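PDB 5VF5: SM80.1 Vicilin from Solanum melongena, which is a seed storage globulin of the 7S vicilin type, built from two cupin domains, and probably serves as a nitrogen reserve for the germinating seedling. Local coordinates for residues Q208-E216 and I228-L238. Numbering follows the deposited sequence. Where two conformers were deposited one is given.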
ATOM      1  N   GLN A 208       0.633  19.088   1.319  1.00 32.92           N
ATOM      2  CA  GLN A 208      -0.639  19.177   1.980  1.00 34.10           C
ATOM      3  C   GLN A 208      -0.721  18.069   3.012  1.00 31.31           C
ATOM      4  O   GLN A 208       0.044  17.080   3.003  1.00 27.05           O
ATOM      5  CB  GLN A 208      -1.787  19.053   0.958  1.00 38.15           C
ATOM      6  N   GLY A 209      -1.657  18.244   3.915  1.00 27.80           N
ATOM      7  CA  GLY A 209      -1.863  17.286   4.971  1.00 24.80           C
ATOM      8  C   GLY A 209      -2.555  16.017   4.511  1.00 20.05           C
ATOM      9  O   GLY A 209      -2.925  15.846   3.321  1.00 23.68           O
ATOM     10  N   PRO A 210      -2.718  15.092   5.450  1.00 17.11           N
ATOM     11  CA  PRO A 210      -3.377  13.846   5.133  1.00 16.66           C
ATOM     12  C   PRO A 210      -4.860  14.050   4.901  1.00 17.89           C
ATOM     13  O   PRO A 210      -5.448  15.064   5.319  1.00 20.17           O
ATOM     14  CB  PRO A 210      -3.182  13.028   6.376  1.00 19.12           C
ATOM     15  CG  PRO A 210      -3.043  14.022   7.472  1.00 20.05           C
ATOM     16  CD  PRO A 210      -2.286  15.144   6.859  1.00 20.21           C
ATOM     17  N   PHE A 211      -5.446  13.076   4.224  1.00 15.00           N
ATOM     18  CA  PHE A 211      -6.866  12.918   4.120  1.00 17.77           C
ATOM     19  C   PHE A 211      -7.273  11.533   4.581  1.00 17.14           C
ATOM     20  O   PHE A 211      -6.462  10.616   4.613  1.00 16.55           O
ATOM     21  CB  PHE A 211      -7.386  13.192   2.695  1.00 22.23           C
ATOM     22  CG  PHE A 211      -6.662  12.460   1.616  1.00 23.69           C
ATOM     23  CD1 PHE A 211      -5.510  12.995   1.050  1.00 23.63           C
ATOM     24  CD2 PHE A 211      -7.180  11.279   1.098  1.00 29.07           C
ATOM     25  CE1 PHE A 211      -4.846  12.324   0.013  1.00 28.59           C
ATOM     26  CE2 PHE A 211      -6.530  10.619   0.075  1.00 29.45           C
ATOM     27  CZ  PHE A 211      -5.381  11.146  -0.476  1.00 23.88           C
ATOM     28  N   ASN A 212      -8.552  11.361   4.878  1.00 18.47           N
ATOM     29  CA  ASN A 212      -9.051  10.138   5.522  1.00 17.29           C
ATOM     30  C   ASN A 212     -10.513   9.960   5.131  1.00 18.76           C
ATOM     31  O   ASN A 212     -11.314  10.885   5.292  1.00 25.20           O
ATOM     32  CB  ASN A 212      -8.877  10.281   7.027  1.00 21.93           C
ATOM     33  CG  ASN A 212      -9.115   8.992   7.795  1.00 21.21           C
ATOM     34  OD1 ASN A 212     -10.150   8.365   7.634  1.00 25.25           O
ATOM     35  ND2 ASN A 212      -8.147   8.604   8.681  1.00 19.73           N
ATOM     36  N   LEU A 213     -10.842   8.801   4.564  1.00 18.38           N
ATOM     37  CA  LEU A 213     -12.196   8.553   4.062  0.60 17.70           C
ATOM     38  C   LEU A 213     -12.972   7.574   4.950  1.00 19.72           C
ATOM     39  O   LEU A 213     -14.074   7.179   4.575  1.00 20.66           O
ATOM     40  CB  LEU A 213     -12.109   7.994   2.631  0.60 20.67           C
ATOM     41  CG  LEU A 213     -11.641   8.942   1.511  0.60 21.20           C
ATOM     42  CD1 LEU A 213     -10.140   9.237   1.529  0.60 22.13           C
ATOM     43  CD2 LEU A 213     -12.003   8.362   0.149  0.60 18.41           C
ATOM     44  N   MET A 214     -12.416   7.230   6.120  0.50 23.44           N
ATOM     45  CA  MET A 214     -12.948   6.147   6.968  0.50 25.99           C
ATOM     46  C   MET A 214     -14.408   6.371   7.339  0.50 27.15           C
ATOM     47  O   MET A 214     -15.184   5.420   7.406  0.50 27.64           O
ATOM     48  CB  MET A 214     -12.146   6.006   8.266  0.50 27.05           C
ATOM     49  CG  MET A 214     -10.882   5.157   8.170  0.50 25.81           C
ATOM     50  SD  MET A 214     -10.239   4.761   9.816  0.50 35.83           S
ATOM     51  CE  MET A 214     -11.552   3.733  10.460  0.50 33.59           C
ATOM     52  N   LYS A 215     -14.770   7.634   7.553  1.00 26.05           N
ATOM     53  CA  LYS A 215     -16.134   8.013   8.023  1.00 29.07           C
ATOM     54  C   LYS A 215     -17.171   8.224   6.894  1.00 24.62           C
ATOM     55  O   LYS A 215     -18.362   8.448   7.154  1.00 31.13           O
ATOM     56  CB  LYS A 215     -16.082   9.260   8.902  1.00 36.37           C
ATOM     57  CG  LYS A 215     -15.395   9.028  10.241  1.00 42.85           C
ATOM     58  CD  LYS A 215     -15.315  10.319  11.036  1.00 56.77           C
ATOM     59  CE  LYS A 215     -15.104  10.057  12.520  1.00 63.38           C
ATOM     60  NZ  LYS A 215     -15.073  11.329  13.292  1.00 73.76           N
ATOM     61  N   GLU A 216     -16.719   8.144   5.653  1.00 22.04           N
ATOM     62  CA  GLU A 216     -17.590   8.340   4.501  1.00 21.55           C
ATOM     63  C   GLU A 216     -18.378   7.079   4.219  1.00 22.27           C
ATOM     64  O   GLU A 216     -17.974   5.971   4.602  1.00 25.08           O
ATOM     65  CB  GLU A 216     -16.763   8.718   3.265  1.00 23.45           C
ATOM     66  CG  GLU A 216     -16.016  10.029   3.469  1.00 24.34           C
ATOM     67  CD  GLU A 216     -15.253  10.481   2.256  1.00 26.84           C
ATOM     68  OE1 GLU A 216     -15.393   9.882   1.163  1.00 30.15           O
ATOM     69  OE2 GLU A 216     -14.508  11.473   2.391  1.00 35.41           O
ATOM     70  N   ILE A 228     -14.096   1.484  -0.196  1.00 14.42           N
ATOM     71  CA  ILE A 228     -13.995   2.896  -0.550  1.00 19.48           C
ATOM     72  C   ILE A 228     -12.611   3.210  -1.020  1.00 12.95           C
ATOM     73  O   ILE A 228     -11.644   2.491  -0.682  1.00 14.87           O
ATOM     74  CB  ILE A 228     -14.456   3.842   0.520  1.00 22.48           C
ATOM     75  CG1 ILE A 228     -14.786   5.265  -0.059  1.00 28.02           C
ATOM     76  CG2 ILE A 228     -13.423   3.885   1.632  1.00 22.99           C
ATOM     77  CD1 ILE A 228     -15.413   6.232   0.933  1.00 31.21           C
ATOM     78  N   GLU A 229     -12.542   4.203  -1.888  1.00 15.52           N
ATOM     79  CA  GLU A 229     -11.331   4.516  -2.549  1.00 14.07           C
ATOM     80  C   GLU A 229     -11.117   6.000  -2.653  1.00 12.99           C
ATOM     81  O   GLU A 229     -12.047   6.771  -2.885  1.00 15.12           O
ATOM     82  CB  GLU A 229     -11.445   3.905  -3.930  1.00 19.02           C
ATOM     83  CG  GLU A 229     -10.397   4.253  -4.899  1.00 22.69           C
ATOM     84  CD  GLU A 229     -10.661   3.585  -6.208  1.00 22.20           C
ATOM     85  OE1 GLU A 229     -10.222   2.468  -6.322  1.00 22.14           O
ATOM     86  OE2 GLU A 229     -11.294   4.193  -7.102  1.00 29.22           O
ATOM     87  N   ALA A 230      -9.860   6.381  -2.497  1.00 13.26           N
ATOM     88  CA  ALA A 230      -9.369   7.691  -2.821  1.00 14.76           C
ATOM     89  C   ALA A 230      -8.806   7.627  -4.235  1.00 13.49           C
ATOM     90  O   ALA A 230      -7.771   6.995  -4.465  1.00 14.80           O
ATOM     91  CB  ALA A 230      -8.303   8.100  -1.814  1.00 17.04           C
ATOM     92  N   SER A 231      -9.516   8.263  -5.165  1.00 15.12           N
ATOM     93  CA  SER A 231      -9.185   8.274  -6.585  0.70 15.89           C
ATOM     94  C   SER A 231      -8.504   9.566  -6.961  1.00 14.18           C
ATOM     95  O   SER A 231      -8.771  10.618  -6.340  1.00 14.89           O
ATOM     96  CB  SER A 231     -10.455   8.193  -7.444  0.70 19.45           C
ATOM     97  OG  SER A 231     -11.215   9.413  -7.371  0.70 22.42           O
ATOM     98  N   PRO A 232      -7.656   9.533  -7.994  1.00 14.82           N
ATOM     99  CA  PRO A 232      -7.078  10.786  -8.482  1.00 15.74           C
ATOM    100  C   PRO A 232      -8.108  11.723  -9.093  1.00 17.13           C
ATOM    101  O   PRO A 232      -7.833  12.903  -9.212  1.00 19.83           O
ATOM    102  CB  PRO A 232      -6.026  10.325  -9.493  1.00 17.33           C
ATOM    103  CG  PRO A 232      -6.525   8.994  -9.949  1.00 17.17           C
ATOM    104  CD  PRO A 232      -7.179   8.388  -8.781  1.00 17.38           C
ATOM    105  N   GLU A 233      -9.273  11.207  -9.498  1.00 16.99           N
ATOM    106  CA  GLU A 233     -10.346  12.091  -9.976  1.00 18.96           C
ATOM    107  C   GLU A 233     -10.709  13.082  -8.881  1.00 19.93           C
ATOM    108  O   GLU A 233     -10.952  14.253  -9.154  1.00 23.06           O
ATOM    109  CB  GLU A 233     -11.580  11.268 -10.361  1.00 23.14           C
ATOM    110  CG  GLU A 233     -11.546  10.598 -11.721  1.00 29.09           C
ATOM    111  CD  GLU A 233     -10.982   9.192 -11.723  1.00 28.96           C
ATOM    112  OE1 GLU A 233     -10.215   8.854 -10.767  1.00 26.10           O
ATOM    113  OE2 GLU A 233     -11.294   8.437 -12.685  1.00 23.79           O
ATOM    114  N   ARG A 234     -10.805  12.593  -7.652  1.00 17.95           N
ATOM    115  CA  ARG A 234     -11.172  13.404  -6.502  1.00 19.14           C
ATOM    116  C   ARG A 234     -10.045  14.115  -5.776  1.00 18.58           C
ATOM    117  O   ARG A 234     -10.228  15.229  -5.290  1.00 22.82           O
ATOM    118  CB  ARG A 234     -11.963  12.534  -5.530  1.00 21.40           C
ATOM    119  CG  ARG A 234     -12.362  13.223  -4.253  1.00 22.91           C
ATOM    120  CD  ARG A 234     -13.304  12.397  -3.432  1.00 23.14           C
ATOM    121  NE  ARG A 234     -13.533  13.040  -2.152  1.00 24.97           N
ATOM    122  CZ  ARG A 234     -13.981  12.423  -1.060  1.00 25.49           C
ATOM    123  NH1 ARG A 234     -14.306  11.135  -1.076  1.00 27.43           N
ATOM    124  NH2 ARG A 234     -14.128  13.119   0.063  1.00 32.16           N
ATOM    125  N   PHE A 235      -8.902  13.447  -5.660  1.00 15.61           N
ATOM    126  CA  PHE A 235      -7.799  13.899  -4.844  1.00 15.19           C
ATOM    127  C   PHE A 235      -6.653  14.296  -5.733  1.00 17.28           C
ATOM    128  O   PHE A 235      -5.913  13.431  -6.244  1.00 17.88           O
ATOM    129  CB  PHE A 235      -7.397  12.793  -3.873  1.00 16.16           C
ATOM    130  CG  PHE A 235      -8.413  12.584  -2.795  1.00 16.42           C
ATOM    131  CD1 PHE A 235      -8.458  13.418  -1.680  1.00 21.12           C
ATOM    132  CD2 PHE A 235      -9.360  11.610  -2.920  1.00 18.67           C
ATOM    133  CE1 PHE A 235      -9.433  13.245  -0.714  1.00 21.68           C
ATOM    134  CE2 PHE A 235     -10.320  11.405  -1.951  1.00 18.50           C
ATOM    135  CZ  PHE A 235     -10.353  12.222  -0.840  1.00 19.16           C
ATOM    136  N   GLU A 236      -6.477  15.598  -5.932  1.00 19.78           N
ATOM    137  CA  GLU A 236      -5.482  16.108  -6.857  1.00 20.19           C
ATOM    138  C   GLU A 236      -4.053  15.647  -6.468  1.00 18.98           C
ATOM    139  O   GLU A 236      -3.200  15.453  -7.333  1.00 20.10           O
ATOM    140  CB  GLU A 236      -5.581  17.648  -6.927  1.00 26.02           C
ATOM    141  CG  GLU A 236      -4.933  18.389  -5.777  1.00 35.88           C
ATOM    142  N   GLN A 237      -3.818  15.471  -5.175  1.00 20.39           N
ATOM    143  CA  GLN A 237      -2.461  15.075  -4.785  0.60 19.31           C
ATOM    144  C   GLN A 237      -2.101  13.664  -5.227  1.00 17.46           C
ATOM    145  O   GLN A 237      -0.915  13.356  -5.214  1.00 18.67           O
ATOM    146  CB  GLN A 237      -2.183  15.199  -3.301  0.60 20.54           C
ATOM    147  CG  GLN A 237      -3.046  14.312  -2.432  0.60 19.02           C
ATOM    148  CD  GLN A 237      -4.217  15.095  -1.892  0.60 22.47           C
ATOM    149  OE1 GLN A 237      -5.109  15.519  -2.640  0.60 26.56           O
ATOM    150  NE2 GLN A 237      -4.215  15.306  -0.601  0.60 24.78           N
ATOM    151  N   LEU A 238      -3.056  12.888  -5.714  1.00 16.49           N
ATOM    152  CA  LEU A 238      -2.763  11.558  -6.307  1.00 15.37           C
ATOM    153  C   LEU A 238      -2.571  11.562  -7.813  1.00 15.52           C
ATOM    154  O   LEU A 238      -2.213  10.537  -8.398  1.00 15.24           O
ATOM    155  CB  LEU A 238      -3.867  10.577  -5.921  1.00 14.64           C
ATOM    156  CG  LEU A 238      -4.154  10.389  -4.433  1.00 16.67           C
ATOM    157  CD1 LEU A 238      -5.300   9.405  -4.267  1.00 17.47           C
ATOM    158  CD2 LEU A 238      -2.942   9.893  -3.676  1.00 19.13           C
TER
HETATM  159  O   HOH W   1      -1.274  14.472   0.883  1.00 24.50           O
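Phe211 lies against Phe235 in an offset stack, the ring centroids 4.2 Å apart and the planes only 13° from parallel, an example of how an irregular linker is fastened to the end of a strand and the loop that follows it. The CG of Phe211 sits between its own backbone N and carbonyl carbon (chi1 51°), which lays the ring over Phe235, whose CD1 comes above its centre; its edge meets Ala230, with CE2 3.6 Å from the methyl CB. Leu213 continues this packed, buried side: CD1 reaches Phe235 CZ at 3.8 Å, while CD2 lies 3.4 Å from the backbone O of Glu229.

Toward solvent the contact turns polar. Arg234, extended from CG to NE, presents NH1 and NH2 end-on to Glu216: NH1 reaches OE1 at 2.8 Å on its syn lone pair, nearly straight at 174°, and NH2 reaches OE2 at 2.9 Å. Elsewhere, Gln237 NE2 approaches Phe211 CE1 obliquely at 3.1 Å, without a hydrogen bond; looser is the water bonded to Gly209 O and only weakly to that NE2.

Backbone bonding of Phe211 with Val100 places 208-216 along strand 100-103 of the first cupin sheet, and the side chains make the tie to 228-238. Arg234 CG covers the Phe235 face opposite Phe211; this sandwich and the nearly coplanar two-bond pairing should limit the rotation of Arg234, while the charge pair closes off the apolar part on the solvent side.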